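Local coordinates for glutathione S-transferase (Lodderomyces elongisporus, PDB 4IVF), which belongs to the glutathione S-transferase superfamily, binds two glutathione molecules per subunit and probably acts as a glutathione-dependent transferase, at residues 20-25 and 81-86; 93-97 and 170-176; 125-130 and 189-193. One frame throughout, in Å; residues are numbered along the deposited sequence.

Contact 1 of 3, residues 20-25 and 81-86; sequences KISIFL and ILQYLA
Phe24 carries its ring carbon CG opposite the backbone N (chi1 -158°), a setting that sends the ring across to Leu82, Leu85 and Ala86. Ile21 reaches Ile81 and Leu82 by its longer branch: CG1 lies beside the backbone N, and a further bend at chi2 (-39°) turns CD1 in against Leu82. There Ile21 CD1 rests 3.7 Å from Leu82 CG; it also touches Ile81 CG2, the two isoleucine side chains crossing at about a right angle. Leu82 CD2 sits 3.6 Å from Phe24 CB and also touches ring atom CD2 of Phe24, coming at the ring obliquely. The far part of the ring runs edge-on into the opposite helix: Ala86 N lies in the ring plane at the rim, 3.9 Å from Phe24 CE2, with the methyl of Ala86 beside it. Leu85 runs antiparallel alongside Phe24, its CB against ring atoms CD2 and CE2, and Leu85 CD1 ends 3.8 Å from Leu25 CD2. Helices 16-27 and 78-89 run almost parallel here, 10° apart with axes 10.5 Å from each other, as the two helices on one face of the thioredoxin-like N-terminal domain of a glutathione transferase. No hydrogen bond spans the pair; the grip is wholly apolar and fully buried. Ile21 and Ile81 both press on Ile61 of the central sheet, whereas Phe24 and Leu82 meet Val176 of helix 176-185, so the layer is closed by sheet and C-terminal domain alike. The aliphatic chain of Lys20 passes Leu82, CD to CD1 4.3 Å, before its amino group turns to hydrogen-bond Gln114, Thr78 and Asn17 close to a bound glutathione.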
loop_
_atom_site.group_PDB
_atom_site.type_symbol
_atom_site.label_atom_id
_atom_site.label_comp_id
_atom_site.label_asym_id
_atom_site.label_seq_id
_atom_site.Cartn_x
_atom_site.Cartn_y
_atom_site.Cartn_z
ATOM N N LYS F 20 -0.834 -14.243 0.052
ATOM C CA LYS F 20 -0.527 -13.445 1.237
ATOM C C LYS F 20 -1.524 -13.751 2.336
ATOM O O LYS F 20 -1.157 -13.977 3.490
ATOM C CB LYS F 20 -0.607 -11.953 0.935
ATOM C CG LYS F 20 0.501 -11.379 0.079
ATOM C CD LYS F 20 0.254 -9.893 -0.020
ATOM C CE LYS F 20 0.949 -9.215 -1.173
ATOM N NZ LYS F 20 0.452 -7.792 -1.251
ATOM N N ILE F 21 -2.797 -13.768 1.963
ATOM C CA ILE F 21 -3.862 -13.930 2.929
ATOM C C ILE F 21 -4.019 -15.389 3.343
ATOM O O ILE F 21 -4.187 -15.683 4.525
ATOM C CB ILE F 21 -5.206 -13.356 2.406
ATOM C CG1 ILE F 21 -5.032 -11.894 1.983
ATOM C CG2 ILE F 21 -6.279 -13.479 3.459
ATOM C CD1 ILE F 21 -4.127 -11.080 2.893
ATOM N N SER F 22 -3.943 -16.308 2.385
ATOM C CA SER F 22 -4.121 -17.717 2.735
ATOM C C SER F 22 -2.959 -18.219 3.600
ATOM O O SER F 22 -3.163 -18.979 4.542
ATOM C CB SER F 22 -4.304 -18.594 1.497
ATOM O OG SER F 22 -3.129 -18.643 0.701
ATOM N N ILE F 23 -1.745 -17.789 3.277
ATOM C CA ILE F 23 -0.597 -18.065 4.142
ATOM C C ILE F 23 -0.772 -17.474 5.554
ATOM O O ILE F 23 -0.533 -18.161 6.548
ATOM C CB ILE F 23 0.719 -17.557 3.532
ATOM C CG1 ILE F 23 1.077 -18.377 2.288
ATOM C CG2 ILE F 23 1.853 -17.643 4.560
ATOM C CD1 ILE F 23 2.168 -17.775 1.468
ATOM N N PHE F 24 -1.185 -16.213 5.658
ATOM C CA PHE F 24 -1.299 -15.624 6.995
ATOM C C PHE F 24 -2.384 -16.290 7.826
ATOM O O PHE F 24 -2.196 -16.517 9.020
ATOM C CB PHE F 24 -1.501 -14.111 6.978
ATOM C CG PHE F 24 -1.092 -13.454 8.258
ATOM C CD1 PHE F 24 0.101 -13.815 8.877
ATOM C CD2 PHE F 24 -1.884 -12.490 8.851
ATOM C CE1 PHE F 24 0.494 -13.223 10.076
ATOM C CE2 PHE F 24 -1.507 -11.892 10.040
ATOM C CZ PHE F 24 -0.307 -12.258 10.662
ATOM N N LEU F 25 -3.511 -16.613 7.192
ATOM C CA LEU F 25 -4.574 -17.334 7.879
ATOM C C LEU F 25 -4.069 -18.674 8.415
ATOM O O LEU F 25 -4.382 -19.052 9.544
ATOM C CB LEU F 25 -5.787 -17.536 6.962
ATOM C CG LEU F 25 -6.596 -16.283 6.604
ATOM C CD1 LEU F 25 -7.568 -16.566 5.450
ATOM C CD2 LEU F 25 -7.358 -15.760 7.818
ATOM N N ILE F 81 -6.143 -6.144 5.023
ATOM C CA ILE F 81 -6.575 -7.451 5.507
ATOM C C ILE F 81 -5.528 -8.041 6.433
ATOM O O ILE F 81 -5.859 -8.602 7.480
ATOM C CB ILE F 81 -6.825 -8.440 4.348
ATOM C CG1 ILE F 81 -7.884 -7.891 3.395
ATOM C CG2 ILE F 81 -7.225 -9.821 4.892
ATOM C CD1 ILE F 81 -8.146 -8.802 2.200
ATOM N N LEU F 82 -4.263 -7.914 6.045
ATOM C CA LEU F 82 -3.167 -8.409 6.884
ATOM C C LEU F 82 -3.139 -7.710 8.233
ATOM O O LEU F 82 -3.085 -8.371 9.263
ATOM C CB LEU F 82 -1.812 -8.297 6.172
ATOM C CG LEU F 82 -1.677 -9.341 5.057
ATOM C CD1 LEU F 82 -0.504 -9.076 4.112
ATOM C CD2 LEU F 82 -1.628 -10.749 5.637
ATOM N N GLN F 83 -3.207 -6.379 8.213
ATOM C CA GLN F 83 -3.187 -5.564 9.429
ATOM C C GLN F 83 -4.360 -5.943 10.329
ATOM O O GLN F 83 -4.207 -6.091 11.548
ATOM C CB GLN F 83 -3.222 -4.069 9.064
ATOM C CG GLN F 83 -2.742 -3.107 10.133
ATOM C CD GLN F 83 -1.377 -3.468 10.744
ATOM O OE1 GLN F 83 -0.391 -3.685 10.032
ATOM N NE2 GLN F 83 -1.324 -3.519 12.075
ATOM N N TYR F 84 -5.528 -6.121 9.714
ATOM C CA TYR F 84 -6.727 -6.527 10.437
ATOM C C TYR F 84 -6.560 -7.868 11.156
ATOM O O TYR F 84 -6.856 -7.971 12.340
ATOM C CB TYR F 84 -7.961 -6.586 9.513
ATOM C CG TYR F 84 -9.137 -7.254 10.206
ATOM C CD1 TYR F 84 -9.883 -6.576 11.168
ATOM C CD2 TYR F 84 -9.457 -8.581 9.941
ATOM C CE1 TYR F 84 -10.926 -7.207 11.836
ATOM C CE2 TYR F 84 -10.489 -9.214 10.600
ATOM C CZ TYR F 84 -11.225 -8.526 11.538
ATOM O OH TYR F 84 -12.257 -9.177 12.178
ATOM N N LEU F 85 -6.112 -8.890 10.431
ATOM C CA LEU F 85 -5.903 -10.223 11.004
ATOM C C LEU F 85 -4.871 -10.230 12.139
ATOM O O LEU F 85 -5.021 -10.941 13.143
ATOM C CB LEU F 85 -5.480 -11.215 9.913
ATOM C CG LEU F 85 -6.529 -11.509 8.833
ATOM C CD1 LEU F 85 -5.907 -12.271 7.649
ATOM C CD2 LEU F 85 -7.733 -12.265 9.405
ATOM N N ALA F 86 -3.814 -9.448 11.967
ATOM C CA ALA F 86 -2.780 -9.388 12.974
ATOM C C ALA F 86 -3.324 -8.703 14.228
ATOM O O ALA F 86 -3.153 -9.211 15.330
ATOM C CB ALA F 86 -1.557 -8.670 12.432
#

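Contact 2 of 3, residues 93-97 and 170-176; sequences HKFSY and VGDRYTV
Tyr97 and Arg173 supply the stacking: the guanidinium lies flat on the phenol ring, centres 4.0 Å apart and planes at 21°, with Tyr97 CE1 over the middle of the guanidinium. Arg173 CD adds a CH-pi contact over the same ring; a bend at chi3 (61°) folds the chain back across Tyr97.

Among the hydrogen bonds, Tyr97 OH donates to Val170 O (2.9 Å), from above the carbonyl plane, and accepts a weak bond from Asp172 N, so it sits within the type II' turn of residues 170-173. Arg173 NH1 bonds Ser96 O at 3.2 Å, while water 1 links Phe95 O to Val176 N at the start of helix 176-185.

The ionic part is local: Arg173 NH2 lies 2.8 Å from Asp172 OD1, on that oxygen's syn lone pair; NE meets it from above the carboxylate plane.

Backbone CH...O contacts complete the join, with Thr175 CA 3.3 Å from Phe95 O and Phe95 CA close to Tyr174 O.

Held by Asp172 and by Ser96 O in its own plane, the guanidinium is fixed in rotation, and its charge probably polarises the Tyr97 ring. Stack and hydrogen bonds together tie the interdomain linker to the turn before helix 176-185.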
loop_
_atom_site.group_PDB
_atom_site.type_symbol
_atom_site.label_atom_id
_atom_site.label_comp_id
_atom_site.label_asym_id
_atom_site.label_seq_id
_atom_site.Cartn_x
_atom_site.Cartn_y
_atom_site.Cartn_z
ATOM N N HIS F 93 1.105 -11.643 19.943
ATOM C CA HIS F 93 2.280 -11.018 19.333
ATOM C C HIS F 93 3.342 -12.023 18.894
ATOM O O HIS F 93 4.540 -11.761 19.003
ATOM C CB HIS F 93 2.874 -9.961 20.273
ATOM C CG HIS F 93 1.935 -8.832 20.550
ATOM N ND1 HIS F 93 1.550 -8.479 21.822
ATOM C CD2 HIS F 93 1.272 -8.001 19.712
ATOM C CE1 HIS F 93 0.704 -7.466 21.759
ATOM N NE2 HIS F 93 0.519 -7.156 20.490
ATOM N N LYS F 94 2.890 -13.173 18.398
ATOM C CA LYS F 94 3.785 -14.192 17.865
ATOM C C LYS F 94 4.281 -13.815 16.468
ATOM O O LYS F 94 5.306 -14.310 16.002
ATOM C CB LYS F 94 3.080 -15.551 17.819
ATOM C CG LYS F 94 2.898 -16.205 19.181
ATOM C CD LYS F 94 2.399 -17.641 19.040
ATOM C CE LYS F 94 2.309 -18.353 20.389
ATOM N NZ LYS F 94 1.221 -17.802 21.246
ATOM N N PHE F 95 3.548 -12.933 15.807
ATOM C CA PHE F 95 3.859 -12.542 14.442
ATOM C C PHE F 95 3.577 -11.065 14.250
ATOM O O PHE F 95 3.235 -10.631 13.152
ATOM C CB PHE F 95 3.018 -13.355 13.444
ATOM C CG PHE F 95 3.211 -14.837 13.559
ATOM C CD1 PHE F 95 4.298 -15.454 12.964
ATOM C CD2 PHE F 95 2.309 -15.614 14.263
ATOM C CE1 PHE F 95 4.480 -16.824 13.070
ATOM C CE2 PHE F 95 2.488 -16.984 14.380
ATOM C CZ PHE F 95 3.571 -17.589 13.784
ATOM N N SER F 96 3.690 -10.304 15.330
ATOM C CA SER F 96 3.390 -8.875 15.307
ATOM C C SER F 96 3.924 -8.244 16.568
ATOM O O SER F 96 4.271 -8.936 17.523
ATOM C CB SER F 96 1.875 -8.620 15.203
ATOM O OG SER F 96 1.175 -9.180 16.306
ATOM N N TYR F 97 3.990 -6.923 16.570
ATOM C CA TYR F 97 4.502 -6.188 17.714
ATOM C C TYR F 97 3.376 -5.411 18.371
ATOM O O TYR F 97 2.382 -5.111 17.723
ATOM C CB TYR F 97 5.610 -5.247 17.259
ATOM C CG TYR F 97 6.863 -5.989 16.885
ATOM C CD1 TYR F 97 7.810 -6.308 17.851
ATOM C CD2 TYR F 97 7.094 -6.392 15.570
ATOM C CE1 TYR F 97 8.945 -6.991 17.530
ATOM C CE2 TYR F 97 8.234 -7.083 15.238
ATOM C CZ TYR F 97 9.166 -7.375 16.226
ATOM O OH TYR F 97 10.318 -8.068 15.921
ATOM N N VAL F 170 11.653 -7.348 10.380
ATOM C CA VAL F 170 11.606 -6.541 11.603
ATOM C C VAL F 170 11.844 -7.363 12.863
ATOM O O VAL F 170 11.088 -8.284 13.171
ATOM C CB VAL F 170 10.277 -5.770 11.751
ATOM C CG1 VAL F 170 10.314 -4.898 12.993
ATOM C CG2 VAL F 170 10.012 -4.917 10.531
ATOM N N GLY F 171 12.905 -7.017 13.590
ATOM C CA GLY F 171 13.199 -7.620 14.879
ATOM C C GLY F 171 13.439 -9.119 14.893
ATOM O O GLY F 171 14.185 -9.654 14.067
ATOM N N ASP F 172 12.792 -9.797 15.837
ATOM C CA ASP F 172 13.007 -11.222 16.073
ATOM C C ASP F 172 11.819 -12.101 15.682
ATOM O O ASP F 172 11.672 -13.211 16.173
ATOM C CB ASP F 172 13.327 -11.452 17.552
ATOM C CG ASP F 172 12.204 -10.986 18.477
ATOM O OD1 ASP F 172 11.319 -10.228 18.027
ATOM O OD2 ASP F 172 12.212 -11.375 19.666
ATOM N N ARG F 173 10.959 -11.617 14.807
ATOM C CA ARG F 173 9.820 -12.436 14.426
ATOM C C ARG F 173 9.364 -12.124 13.011
ATOM O O ARG F 173 9.577 -11.021 12.511
ATOM C CB ARG F 173 8.668 -12.251 15.425
ATOM C CG ARG F 173 7.922 -10.926 15.294
ATOM C CD ARG F 173 7.268 -10.503 16.611
ATOM N NE ARG F 173 8.286 -10.312 17.639
ATOM C CZ ARG F 173 8.055 -9.889 18.877
ATOM N NH1 ARG F 173 6.825 -9.582 19.274
ATOM N NH2 ARG F 173 9.073 -9.767 19.719
ATOM N N TYR F 174 8.755 -13.105 12.357
ATOM C CA TYR F 174 8.050 -12.837 11.107
ATOM C C TYR F 174 6.846 -11.967 11.413
ATOM O O TYR F 174 6.174 -12.150 12.424
ATOM C CB TYR F 174 7.587 -14.132 10.437
ATOM C CG TYR F 174 8.709 -14.994 9.914
ATOM C CD1 TYR F 174 9.567 -14.524 8.924
ATOM C CD2 TYR F 174 8.905 -16.288 10.395
ATOM C CE1 TYR F 174 10.596 -15.314 8.432
ATOM C CE2 TYR F 174 9.934 -17.084 9.913
ATOM C CZ TYR F 174 10.771 -16.589 8.929
ATOM O OH TYR F 174 11.785 -17.369 8.430
ATOM N N THR F 175 6.603 -10.987 10.561
ATOM C CA THR F 175 5.426 -10.150 10.677
ATOM C C THR F 175 4.652 -10.185 9.357
ATOM O O THR F 175 5.032 -10.909 8.424
ATOM C CB THR F 175 5.817 -8.698 10.980
ATOM O OG1 THR F 175 6.705 -8.224 9.954
ATOM C CG2 THR F 175 6.495 -8.599 12.355
ATOM N N VAL F 176 3.586 -9.390 9.267
ATOM C CA VAL F 176 2.792 -9.339 8.043
ATOM C C VAL F 176 3.645 -8.808 6.890
ATOM O O VAL F 176 3.376 -9.090 5.729
ATOM C CB VAL F 176 1.504 -8.471 8.198
ATOM C CG1 VAL F 176 0.486 -9.151 9.105
ATOM C CG2 VAL F 176 1.839 -7.085 8.725
HETATM O O HOH W 1 2.633 -8.396 11.787
#

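Contact 3 of 3, residues 125-130 and 189-193; sequences ANHFVF and SRLEI
Segment 125-130 belongs to the last turns of the long helix 102-131, where the coil widens into a pi-type turn at 127-130; segment 189-193 belongs to the connection between helices 176-185 and 199-209. The two backbones stay well apart, the nearest CA atoms being those of Asn126 and Leu191 at 7.6 Å, and side chains bridge the interval without any hydrogen bond. Leu191 does most of the work. With its CG beside the backbone N (chi1 -58°), it pushes its branched end at the helix, and CD2 becomes the meeting point: Asn126 OD1 lies 3.5 Å from it, Phe130 CE2 3.8 Å and Val129 CG2 4.1 Å. The Asn126 and Leu191 side chains cross at about a right angle. Because Leu191 CD2 is a methyl carbon, its contact with the amide oxygen is van der Waals packing. Leu191 CD1 approaches the methyl of Ala125. Phe130 reaches from the helix to Arg190: its ring end CZ stands 3.5 Å from Arg190 O, which lies near the ring plane at the edge, and 3.9 Å from Arg190 CB. The methyl CG1 of its own neighbour Val129 sits over the centre of one ring face. Arg190 contributes the root of its side chain here, then extends away from the helix. Phe230, from the C-terminal tag remnant, meets Phe130 with the rings nearly perpendicular, and also touches Arg190. Ala125 and Leu191 both pack on Ile144 of helix 137-159, which thereby joins helix 102-131 and the 189-193 connection within the all-helical C-terminal domain, while His127 turns elsewhere, to glutathione and to Tyr138 of the second subunit.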
loop_
_atom_site.group_PDB
_atom_site.type_symbol
_atom_site.label_atom_id
_atom_site.label_comp_id
_atom_site.label_asym_id
_atom_site.label_seq_id
_atom_site.Cartn_x
_atom_site.Cartn_y
_atom_site.Cartn_z
ATOM N N ALA F 125 5.573 -5.757 -14.558
ATOM C CA ALA F 125 6.522 -6.605 -15.259
ATOM C C ALA F 125 5.829 -7.872 -15.751
ATOM O O ALA F 125 6.017 -8.295 -16.889
ATOM C CB ALA F 125 7.711 -6.948 -14.351
ATOM N N ASN F 126 5.031 -8.471 -14.876
ATOM C CA ASN F 126 4.290 -9.667 -15.217
ATOM C C ASN F 126 3.343 -9.365 -16.370
ATOM O O ASN F 126 3.206 -10.165 -17.300
ATOM C CB ASN F 126 3.504 -10.173 -14.010
ATOM C CG ASN F 126 4.339 -11.045 -13.091
ATOM O OD1 ASN F 126 5.525 -11.266 -13.336
ATOM N ND2 ASN F 126 3.722 -11.535 -12.015
ATOM N N HIS F 127 2.710 -8.199 -16.323
ATOM C CA HIS F 127 1.829 -7.821 -17.420
ATOM C C HIS F 127 2.574 -7.717 -18.750
ATOM O O HIS F 127 2.120 -8.242 -19.752
ATOM C CB HIS F 127 1.078 -6.517 -17.155
ATOM C CG HIS F 127 0.383 -5.993 -18.371
ATOM N ND1 HIS F 127 -0.816 -6.506 -18.817
ATOM C CD2 HIS F 127 0.747 -5.045 -19.269
ATOM C CE1 HIS F 127 -1.174 -5.880 -19.925
ATOM N NE2 HIS F 127 -0.249 -4.983 -20.215
ATOM N N PHE F 128 3.725 -7.051 -18.757
ATOM C CA PHE F 128 4.435 -6.808 -20.013
ATOM C C PHE F 128 5.056 -8.058 -20.614
ATOM O O PHE F 128 5.308 -8.129 -21.815
ATOM C CB PHE F 128 5.452 -5.672 -19.873
ATOM C CG PHE F 128 4.820 -4.311 -19.941
ATOM C CD1 PHE F 128 4.541 -3.723 -21.169
ATOM C CD2 PHE F 128 4.460 -3.636 -18.785
ATOM C CE1 PHE F 128 3.940 -2.482 -21.245
ATOM C CE2 PHE F 128 3.851 -2.388 -18.852
ATOM C CZ PHE F 128 3.593 -1.810 -20.091
ATOM N N VAL F 129 5.253 -9.060 -19.774
ATOM C CA VAL F 129 5.880 -10.290 -20.203
ATOM C C VAL F 129 4.846 -11.337 -20.609
ATOM O O VAL F 129 5.018 -12.010 -21.620
ATOM C CB VAL F 129 6.805 -10.855 -19.087
ATOM C CG1 VAL F 129 7.129 -12.314 -19.351
ATOM C CG2 VAL F 129 8.083 -10.024 -18.980
ATOM N N PHE F 130 3.782 -11.475 -19.822
ATOM C CA PHE F 130 2.826 -12.573 -19.998
ATOM C C PHE F 130 1.477 -12.192 -20.592
ATOM O O PHE F 130 0.845 -13.027 -21.213
ATOM C CB PHE F 130 2.552 -13.282 -18.678
ATOM C CG PHE F 130 3.774 -13.816 -18.021
ATOM C CD1 PHE F 130 4.433 -14.909 -18.550
ATOM C CD2 PHE F 130 4.270 -13.222 -16.869
ATOM C CE1 PHE F 130 5.567 -15.407 -17.954
ATOM C CE2 PHE F 130 5.412 -13.717 -16.264
ATOM C CZ PHE F 130 6.062 -14.813 -16.809
ATOM N N SER F 189 10.350 -16.642 -9.935
ATOM C CA SER F 189 10.812 -17.722 -10.791
ATOM C C SER F 189 10.206 -17.647 -12.193
ATOM O O SER F 189 10.863 -18.020 -13.160
ATOM C CB SER F 189 10.509 -19.079 -10.158
ATOM O OG SER F 189 9.109 -19.265 -10.012
ATOM N N ARG F 190 8.970 -17.159 -12.308
ATOM C CA ARG F 190 8.326 -17.034 -13.618
ATOM C C ARG F 190 9.070 -16.064 -14.539
ATOM O O ARG F 190 9.082 -16.240 -15.775
ATOM C CB ARG F 190 6.859 -16.612 -13.484
ATOM C CG ARG F 190 5.982 -17.649 -12.802
ATOM C CD ARG F 190 4.498 -17.351 -12.983
ATOM N NE ARG F 190 3.668 -18.359 -12.327
ATOM C CZ ARG F 190 2.341 -18.411 -12.415
ATOM N NH1 ARG F 190 1.692 -17.503 -13.132
ATOM N NH2 ARG F 190 1.663 -19.378 -11.802
ATOM N N LEU F 191 9.686 -15.049 -13.939
ATOM C CA LEU F 191 10.488 -14.086 -14.691
ATOM C C LEU F 191 11.954 -14.531 -14.820
ATOM O O LEU F 191 12.797 -13.777 -15.296
ATOM C CB LEU F 191 10.437 -12.711 -14.031
ATOM C CG LEU F 191 9.069 -12.044 -13.846
ATOM C CD1 LEU F 191 9.212 -10.849 -12.903
ATOM C CD2 LEU F 191 8.439 -11.625 -15.187
ATOM N N GLU F 192 12.247 -15.754 -14.398
ATOM C CA GLU F 192 13.626 -16.249 -14.368
ATOM C C GLU F 192 14.558 -15.365 -13.535
ATOM O O GLU F 192 15.754 -15.277 -13.792
ATOM C CB GLU F 192 14.175 -16.475 -15.780
ATOM C CG GLU F 192 13.369 -17.496 -16.517
ATOM C CD GLU F 192 13.915 -17.862 -17.874
ATOM O OE1 GLU F 192 14.677 -17.088 -18.489
ATOM O OE2 GLU F 192 13.554 -18.953 -18.335
ATOM N N ILE F 193 13.991 -14.711 -12.531
ATOM C CA ILE F 193 14.792 -13.981 -11.566
ATOM C C ILE F 193 15.077 -14.882 -10.364
ATOM O O ILE F 193 14.175 -15.257 -9.615
ATOM C CB ILE F 193 14.094 -12.691 -11.122
ATOM C CG1 ILE F 193 14.021 -11.713 -12.290
ATOM C CG2 ILE F 193 14.841 -12.048 -9.969
ATOM C CD1 ILE F 193 13.102 -10.517 -12.016
#

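How the contacts relate
Contacts 1 and 2 touch, their centres about 13 Å apart: Val176 CG1 at the end of contact 2 packs 3.5 Å from Phe24 CE2 of contact 1, joining the thioredoxin-like domain to the start of helix 176-185. Contact 3 stands apart, its centre about 25 Å from that of contact 1 and about 30 Å from that of contact 2, on the opposite side of the chain's centre from contact 2. Glutathione lies near contacts 1 and 3: the Lys20 side chain is about 4 Å from one bound molecule, and His127 of contact 3 touches one. Contact 2 is more remote, the Val176 side chain being about 12 Å from bound glutathione.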